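Local coordinates for protein ribonuclease mar1, putative (Trypanosoma cruzi, PDB 1YZV) that is of unknown function but belongs to the isochorismatase superfamily, whose alpha/beta fold it adopts, and is perhaps a hydrolase, at residues R11-Y16 / V110-L115; V138-D143 / C168-S173. All blocks are in the same frame, centred on the assembly; numbering follows the deposited sequence.

Both contacts are built on the one parallel sheet, in which strands 110-118 and 137-146 are neighbours, and their centres lie about 11 Å apart. Contact 1 fastens the N-terminal loop 11-16 to strand 110-118; contact 2 pairs strand 137-146 with 168-171, the outermost strand on that side within the chain. Backbone contacts join the two directly: Leu115 N lies 2.9 Å from Val139 O, and Val113 O is equally far from Val139 N. The side chain of Tyr169 adds a second connection, its OH accepting a hydrogen bond from Leu13 N. The second subunit is touched by the loop of contact 1, through Arg11 and Leu12, and by contact 2, through Thr172 among others.

Contact 1 (R11-Y16 / V110-L115); sequences RLLKHY and VEQVVL
Lys14 and Gln112 are joined by a two-point hydrogen-bonded grip in which one side-chain amide reads both polar atoms of a single backbone residue. Lys14 N donates to Gln112 OE1 over 3.0 Å, arriving in the carbonyl plane on a lone pair. In return Gln112 NE2 donates to Lys14 O at 3.1 Å, and this bond is nearly straight (171°); the acceptor lies in the amide plane, whereas the donor is tilted from the plane of the Lys14 carbonyl. With both ends used, the rotation of the amide is fixed, and NE2 has a further partner in Thr21 OG1. The Gln112 chain reaches the loop by placing CG between its backbone N and carbonyl carbon (chi1 65°) and then running extended.

The charged pair lies at the partly exposed end of the contact. Lys14, extended beyond CG, brings NZ to 2.9 Å from Glu111 OE1, a salt bridge made on the syn lone pair of that oxygen.

In fold terms, the loop ahead of strand 20-26 is being tied to strand 110-118 of the parallel sheet in an isochorismatase-type alpha/beta domain, with helix 173-181 packing against Leu13, Gln112 and Val114.

Van der Waals contact comes from Leu13, whose two methyls divide the work. CD2 packs on the amide end of Gln112, 3.5 Å from CD, while the apolar pair is Leu13 CD1 with Val114 CG2 at 4.1 Å, the two side chains crossing at about a right angle. Ile176 touches both Leu13 and Val114, while Leu13 also rests on Val139.

Contact 2 (V138-D143 / C168-S173); sequences VVIAVD and CYISTS
Strands 138-141 and 168-171 run parallel, the axes of these short segments approaching to 4.6 Å and inclined by 26°, with Val138, Val139, Ile140 and Ala141 registered against Cys168, Tyr169, Ile170 and Ser171. Together with helix 150-161 they form a beta-alpha-beta unit at one side of the parallel sheet. The backbone bonds zigzag between the strands: Tyr169 N to Val138 O, Ile140 N to Tyr169 O and Ser171 N to Ile140 O, followed by Val142 N to Ser171 O where the first chain turns its corner.

On the face bearing Val139 and Tyr169, both valine methyls press on the tyrosine. Val139 CG2 approaches Tyr169 CZ to 3.3 Å, and Val139 CG1 lies over one ring face, 3.4 Å from CE2. A valine chi1 of -173° puts CG1 opposite the backbone N and CG2 opposite the carbonyl carbon, and in this setting both branches reach the ring. The phenol OH is hydrogen-bonded to Gln179 OE1. Val139 CG1 also touches Ser171 CB at 3.7 Å.

The face bearing Val138, Ile140, Cys168 and Ile170 is mainly apolar. Val138 CG1 meets Cys168 CB at 3.8 Å; Ile140 and Ile170 are neighbours here too, but the detail of their packing is doubtful. Past the corner, Val142 CB rests on Ile170 CG2 at 3.6 Å.

Thr172 occupies the N-cap of helix 173-181, and its OG1 bonds to Asp152 of the second subunit. Asp143 grips the first turn of that helix through both carboxylate oxygens: Ser173 N donates to OD1 over 2.8 Å, somewhat out of the carboxylate plane. His200 NE2 also reaches OD2, the oxygen whose syn lone pair receives Ser173 OG at 2.6 Å.

Contact 1 (R11-Y16 / V110-L115)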
ATOM      1  N   ARG A  11      11.968  11.425   9.312  1.00 38.41           N
ATOM      2  CA  ARG A  11      11.366  10.346   8.579  1.00 38.03           C
ATOM      3  C   ARG A  11      12.317   9.577   7.660  1.00 34.48           C
ATOM      4  O   ARG A  11      12.208   8.380   7.564  1.00 40.53           O
ATOM      5  CB  ARG A  11      10.093  10.771   7.862  1.00 36.84           C
ATOM      6  CG  ARG A  11      10.259  11.715   6.822  1.00 42.53           C
ATOM      7  CD  ARG A  11       8.893  12.105   6.342  1.00 45.48           C
ATOM      8  NE  ARG A  11       8.127  12.850   7.347  1.00 48.78           N
ATOM      9  CZ  ARG A  11       7.117  12.356   8.062  1.00 46.44           C
ATOM     10  NH1 ARG A  11       6.661  11.120   7.886  1.00 51.01           N
ATOM     11  NH2 ARG A  11       6.490  13.161   8.891  1.00 40.85           N
ATOM     12  N   LEU A  12      13.331  10.244   7.129  1.00 28.29           N
ATOM     13  CA  LEU A  12      14.334   9.614   6.302  1.00 26.81           C
ATOM     14  C   LEU A  12      15.590   9.437   7.139  1.00 26.53           C
ATOM     15  O   LEU A  12      15.664   9.963   8.260  1.00 22.04           O
ATOM     16  CB  LEU A  12      14.627  10.499   5.102  1.00 26.03           C
ATOM     17  CG  LEU A  12      13.467  10.699   4.105  1.00 22.40           C
ATOM     18  CD1 LEU A  12      13.869  11.713   3.095  1.00 21.46           C
ATOM     19  CD2 LEU A  12      13.050   9.393   3.477  1.00 25.45           C
ATOM     20  N   LEU A  13      16.590   8.746   6.581  1.00 26.56           N
ATOM     21  CA  LEU A  13      17.890   8.635   7.236  1.00 23.13           C
ATOM     22  C   LEU A  13      18.428  10.046   7.476  1.00 22.19           C
ATOM     23  O   LEU A  13      18.191  10.949   6.683  1.00 21.84           O
ATOM     24  CB  LEU A  13      18.870   7.877   6.347  1.00 23.24           C
ATOM     25  CG  LEU A  13      18.591   6.386   6.174  1.00 23.73           C
ATOM     26  CD1 LEU A  13      19.363   5.873   4.981  1.00 25.43           C
ATOM     27  CD2 LEU A  13      18.955   5.614   7.438  1.00 29.07           C
ATOM     28  N   LYS A  14      19.051  10.240   8.620  1.00 20.94           N
ATOM     29  CA  LYS A  14      19.783  11.466   8.924  1.00 23.43           C
ATOM     30  C   LYS A  14      21.090  11.477   8.130  1.00 21.57           C
ATOM     31  O   LYS A  14      21.596  10.415   7.648  1.00 20.64           O
ATOM     32  CB  LYS A  14      20.106  11.545  10.416  1.00 23.42           C
ATOM     33  CG  LYS A  14      18.862  11.717  11.312  1.00 29.39           C
ATOM     34  CD  LYS A  14      19.211  11.877  12.788  1.00 29.84           C
ATOM     35  CE  LYS A  14      17.959  12.103  13.639  1.00 38.48           C
ATOM     36  NZ  LYS A  14      18.240  12.012  15.116  1.00 42.49           N
ATOM     37  N   HIS A  15      21.632  12.680   7.993  1.00 21.41           N
ATOM     38  CA  HIS A  15      22.913  12.884   7.376  1.00 21.24           C
ATOM     39  C   HIS A  15      23.958  12.087   8.144  1.00 23.07           C
ATOM     40  O   HIS A  15      23.874  11.969   9.389  1.00 21.90           O
ATOM     41  CB  HIS A  15      23.272  14.379   7.382  1.00 22.56           C
ATOM     42  CG  HIS A  15      24.480  14.692   6.579  1.00 19.57           C
ATOM     43  ND1 HIS A  15      25.760  14.484   7.055  1.00 21.24           N
ATOM     44  CD2 HIS A  15      24.616  15.139   5.309  1.00 20.76           C
ATOM     45  CE1 HIS A  15      26.630  14.789   6.107  1.00 26.50           C
ATOM     46  NE2 HIS A  15      25.957  15.140   5.022  1.00 19.13           N
ATOM     47  N   TYR A  16      24.916  11.526   7.400  1.00 22.13           N
ATOM     48  CA  TYR A  16      25.880  10.631   7.973  1.00 24.76           C
ATOM     49  C   TYR A  16      26.645  11.192   9.160  1.00 27.41           C
ATOM     50  O   TYR A  16      27.116  10.403  10.009  1.00 26.22           O
ATOM     51  CB  TYR A  16      26.869  10.093   6.935  1.00 24.71           C
ATOM     52  CG  TYR A  16      27.791  11.115   6.309  1.00 24.83           C
ATOM     53  CD1 TYR A  16      28.951  11.536   6.960  1.00 24.97           C
ATOM     54  CD2 TYR A  16      27.534  11.617   5.039  1.00 20.05           C
ATOM     55  CE1 TYR A  16      29.806  12.500   6.398  1.00 27.88           C
ATOM     56  CE2 TYR A  16      28.400  12.540   4.439  1.00 23.15           C
ATOM     57  CZ  TYR A  16      29.576  12.945   5.112  1.00 23.19           C
ATOM     58  OH  TYR A  16      30.397  13.906   4.531  1.00 24.18           O
ATOM     59  N   VAL A 110      24.570   4.774  17.284  1.00 27.53           N
ATOM     60  CA  VAL A 110      24.149   3.981  16.125  1.00 28.15           C
ATOM     61  C   VAL A 110      22.628   4.015  16.038  1.00 27.06           C
ATOM     62  O   VAL A 110      21.931   3.201  16.633  1.00 30.05           O
ATOM     63  CB  VAL A 110      24.638   2.521  16.177  1.00 26.84           C
ATOM     64  CG1 VAL A 110      24.284   1.820  14.864  1.00 28.52           C
ATOM     65  CG2 VAL A 110      26.133   2.463  16.416  1.00 28.01           C
ATOM     66  N   GLU A 111      22.126   5.048  15.392  1.00 25.55           N
ATOM     67  CA  GLU A 111      20.708   5.340  15.395  1.00 27.03           C
ATOM     68  C   GLU A 111      19.945   4.699  14.253  1.00 25.79           C
ATOM     69  O   GLU A 111      18.727   4.564  14.345  1.00 27.34           O
ATOM     70  CB  GLU A 111      20.465   6.845  15.307  1.00 26.94           C
ATOM     71  CG  GLU A 111      20.778   7.610  16.574  1.00 33.44           C
ATOM     72  CD  GLU A 111      20.542   9.132  16.423  1.00 36.60           C
ATOM     73  OE1 GLU A 111      19.701   9.542  15.576  1.00 44.20           O
ATOM     74  OE2 GLU A 111      21.199   9.894  17.166  1.00 46.26           O
ATOM     75  N   GLN A 112      20.647   4.353  13.175  1.00 25.00           N
ATOM     76  CA  GLN A 112      20.014   3.915  11.937  1.00 23.56           C
ATOM     77  C   GLN A 112      20.795   2.813  11.242  1.00 22.19           C
ATOM     78  O   GLN A 112      22.011   2.756  11.314  1.00 22.02           O
ATOM     79  CB  GLN A 112      19.754   5.099  11.019  1.00 24.55           C
ATOM     80  CG  GLN A 112      21.030   5.791  10.518  1.00 24.72           C
ATOM     81  CD  GLN A 112      20.792   7.190   9.994  1.00 23.44           C
ATOM     82  OE1 GLN A 112      19.755   7.837  10.277  1.00 25.33           O
ATOM     83  NE2 GLN A 112      21.758   7.675   9.180  1.00 19.52           N
ATOM     84  N   VAL A 113      20.040   1.861  10.693  1.00 20.63           N
ATOM     85  CA  VAL A 113      20.585   0.655  10.070  1.00 20.63           C
ATOM     86  C   VAL A 113      20.009   0.590   8.682  1.00 21.56           C
ATOM     87  O   VAL A 113      18.792   0.829   8.491  1.00 20.96           O
ATOM     88  CB  VAL A 113      20.179  -0.588  10.899  1.00 19.93           C
ATOM     89  CG1 VAL A 113      20.446  -1.889  10.116  1.00 23.03           C
ATOM     90  CG2 VAL A 113      20.905  -0.564  12.352  1.00 24.92           C
ATOM     91  N   VAL A 114      20.898   0.398   7.722  1.00 23.87           N
ATOM     92  CA  VAL A 114      20.557   0.094   6.359  1.00 20.72           C
ATOM     93  C   VAL A 114      20.675  -1.421   6.221  1.00 22.21           C
ATOM     94  O   VAL A 114      21.759  -2.001   6.412  1.00 22.55           O
ATOM     95  CB  VAL A 114      21.500   0.813   5.378  1.00 22.99           C
ATOM     96  CG1 VAL A 114      21.294   0.337   3.953  1.00 22.61           C
ATOM     97  CG2 VAL A 114      21.299   2.326   5.488  1.00 24.70           C
ATOM     98  N   LEU A 115      19.565  -2.056   5.856  1.00 20.75           N
ATOM     99  CA  LEU A 115      19.425  -3.526   5.911  1.00 20.67           C
ATOM    100  C   LEU A 115      19.062  -4.104   4.544  1.00 19.98           C
ATOM    101  O   LEU A 115      18.136  -3.624   3.877  1.00 20.58           O
ATOM    102  CB  LEU A 115      18.352  -3.911   6.927  1.00 19.89           C
ATOM    103  CG  LEU A 115      17.858  -5.376   7.066  1.00 20.21           C
ATOM    104  CD1 LEU A 115      19.026  -6.325   7.475  1.00 22.52           C
ATOM    105  CD2 LEU A 115      16.707  -5.436   8.123  1.00 21.19           C
TER

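Contact 2 (V138-D143 / C168-S173)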
ATOM      1  N   VAL A 138      15.247   1.775  10.767  1.00 26.19           N
ATOM      2  CA  VAL A 138      15.744   0.740   9.856  1.00 22.83           C
ATOM      3  C   VAL A 138      15.183   0.944   8.441  1.00 23.26           C
ATOM      4  O   VAL A 138      13.991   1.216   8.257  1.00 22.47           O
ATOM      5  CB  VAL A 138      15.550  -0.717  10.432  1.00 26.80           C
ATOM      6  CG1 VAL A 138      14.194  -0.961  10.926  1.00 30.40           C
ATOM      7  CG2 VAL A 138      15.950  -1.792   9.415  1.00 29.11           C
ATOM      8  N   VAL A 139      16.080   0.970   7.457  1.00 20.50           N
ATOM      9  CA  VAL A 139      15.706   1.214   6.073  1.00 21.50           C
ATOM     10  C   VAL A 139      16.106   0.017   5.266  1.00 20.60           C
ATOM     11  O   VAL A 139      17.275  -0.431   5.354  1.00 22.88           O
ATOM     12  CB  VAL A 139      16.393   2.489   5.540  1.00 22.87           C
ATOM     13  CG1 VAL A 139      15.863   2.850   4.125  1.00 22.53           C
ATOM     14  CG2 VAL A 139      16.115   3.586   6.496  1.00 28.07           C
ATOM     15  N   ILE A 140      15.115  -0.604   4.646  1.00 21.14           N
ATOM     16  CA  ILE A 140      15.340  -1.772   3.830  1.00 21.21           C
ATOM     17  C   ILE A 140      15.785  -1.262   2.427  1.00 20.23           C
ATOM     18  O   ILE A 140      15.081  -0.482   1.808  1.00 23.24           O
ATOM     19  CB  ILE A 140      14.066  -2.649   3.722  1.00 20.78           C
ATOM     20  CG1 ILE A 140      13.440  -2.931   5.086  1.00 25.33           C
ATOM     21  CG2 ILE A 140      14.328  -3.926   2.955  1.00 20.69           C
ATOM     22  CD1 ILE A 140      14.324  -3.637   6.017  1.00 25.67           C
ATOM     23  N   ALA A 141      16.874  -1.813   1.886  1.00 20.23           N
ATOM     24  CA  ALA A 141      17.234  -1.545   0.483  1.00 18.68           C
ATOM     25  C   ALA A 141      16.636  -2.642  -0.359  1.00 21.41           C
ATOM     26  O   ALA A 141      17.249  -3.699  -0.534  1.00 21.10           O
ATOM     27  CB  ALA A 141      18.751  -1.501   0.298  1.00 21.29           C
ATOM     28  N   VAL A 142      15.429  -2.422  -0.853  1.00 21.48           N
ATOM     29  CA  VAL A 142      14.697  -3.494  -1.530  1.00 22.45           C
ATOM     30  C   VAL A 142      15.421  -4.111  -2.725  1.00 22.97           C
ATOM     31  O   VAL A 142      15.259  -5.320  -3.021  1.00 22.76           O
ATOM     32  CB  VAL A 142      13.227  -3.034  -1.912  1.00 22.91           C
ATOM     33  CG1 VAL A 142      13.185  -1.920  -2.936  1.00 22.74           C
ATOM     34  CG2 VAL A 142      12.355  -4.232  -2.401  1.00 24.63           C
ATOM     35  N   ASP A 143      16.164  -3.275  -3.457  1.00 21.40           N
ATOM     36  CA  ASP A 143      16.935  -3.715  -4.636  1.00 22.37           C
ATOM     37  C   ASP A 143      18.097  -4.645  -4.301  1.00 21.67           C
ATOM     38  O   ASP A 143      18.577  -5.344  -5.194  1.00 22.69           O
ATOM     39  CB  ASP A 143      17.434  -2.521  -5.531  1.00 23.13           C
ATOM     40  CG  ASP A 143      18.313  -1.474  -4.779  1.00 23.38           C
ATOM     41  OD1 ASP A 143      17.994  -1.145  -3.623  1.00 21.51           O
ATOM     42  OD2 ASP A 143      19.262  -0.890  -5.402  1.00 23.25           O
ATOM     43  N   CYS A 168      10.562   1.923  10.433  1.00 23.18           N
ATOM     44  CA  CYS A 168      11.070   1.041   9.412  1.00 22.57           C
ATOM     45  C   CYS A 168      10.422   1.461   8.107  1.00 26.35           C
ATOM     46  O   CYS A 168       9.207   1.521   8.023  1.00 28.82           O
ATOM     47  CB  CYS A 168      10.672  -0.393   9.694  1.00 25.13           C
ATOM     48  SG  CYS A 168      11.019  -1.546   8.353  1.00 26.21           S
ATOM     49  N   TYR A 169      11.230   1.813   7.118  1.00 22.07           N
ATOM     50  CA  TYR A 169      10.706   1.963   5.763  1.00 23.88           C
ATOM     51  C   TYR A 169      11.560   1.345   4.671  1.00 21.52           C
ATOM     52  O   TYR A 169      12.681   0.850   4.906  1.00 21.61           O
ATOM     53  CB  TYR A 169      10.505   3.410   5.459  1.00 24.11           C
ATOM     54  CG  TYR A 169      11.776   4.170   5.387  1.00 23.78           C
ATOM     55  CD1 TYR A 169      12.264   4.816   6.519  1.00 29.37           C
ATOM     56  CD2 TYR A 169      12.332   4.532   4.123  1.00 25.73           C
ATOM     57  CE1 TYR A 169      13.409   5.589   6.442  1.00 32.52           C
ATOM     58  CE2 TYR A 169      13.473   5.304   4.031  1.00 26.22           C
ATOM     59  CZ  TYR A 169      14.063   5.780   5.210  1.00 28.97           C
ATOM     60  OH  TYR A 169      15.167   6.644   5.153  1.00 25.38           O
ATOM     61  N   ILE A 170      10.973   1.274   3.491  1.00 19.42           N
ATOM     62  CA  ILE A 170      11.610   0.572   2.385  1.00 22.23           C
ATOM     63  C   ILE A 170      12.031   1.600   1.363  1.00 21.63           C
ATOM     64  O   ILE A 170      11.202   2.434   0.898  1.00 22.37           O
ATOM     65  CB  ILE A 170      10.634  -0.416   1.703  1.00 23.09           C
ATOM     66  CG1 ILE A 170      10.018  -1.331   2.741  1.00 26.87           C
ATOM     67  CG2 ILE A 170      11.333  -1.144   0.559  1.00 20.69           C
ATOM     68  CD1 ILE A 170      10.910  -2.201   3.283  1.00 46.13           C
ATOM     69  N   SER A 171      13.282   1.486   0.959  1.00 20.65           N
ATOM     70  CA  SER A 171      13.875   2.405  -0.017  1.00 21.45           C
ATOM     71  C   SER A 171      14.756   1.605  -0.977  1.00 21.18           C
ATOM     72  O   SER A 171      14.591   0.381  -1.112  1.00 22.68           O
ATOM     73  CB  SER A 171      14.648   3.521   0.723  1.00 21.88           C
ATOM     74  OG  SER A 171      14.974   4.607  -0.128  1.00 19.60           O
ATOM     75  N   THR A 172      15.501   2.312  -1.818  1.00 21.63           N
ATOM     76  CA  THR A 172      16.467   1.662  -2.735  1.00 20.17           C
ATOM     77  C   THR A 172      17.860   2.177  -2.426  1.00 19.40           C
ATOM     78  O   THR A 172      18.008   3.290  -1.955  1.00 19.22           O
ATOM     79  CB  THR A 172      16.124   1.903  -4.225  1.00 22.54           C
ATOM     80  OG1 THR A 172      16.064   3.303  -4.474  1.00 22.17           O
ATOM     81  CG2 THR A 172      14.799   1.257  -4.593  1.00 21.51           C
ATOM     82  N   SER A 173      18.890   1.429  -2.840  1.00 19.48           N
ATOM     83  CA  SER A 173      20.282   1.803  -2.534  1.00 20.85           C
ATOM     84  C   SER A 173      20.664   3.207  -3.024  1.00 22.02           C
ATOM     85  O   SER A 173      21.317   3.991  -2.299  1.00 20.04           O
ATOM     86  CB  SER A 173      21.251   0.718  -3.060  1.00 19.89           C
ATOM     87  OG  SER A 173      21.205   0.578  -4.506  1.00 19.25           O
TER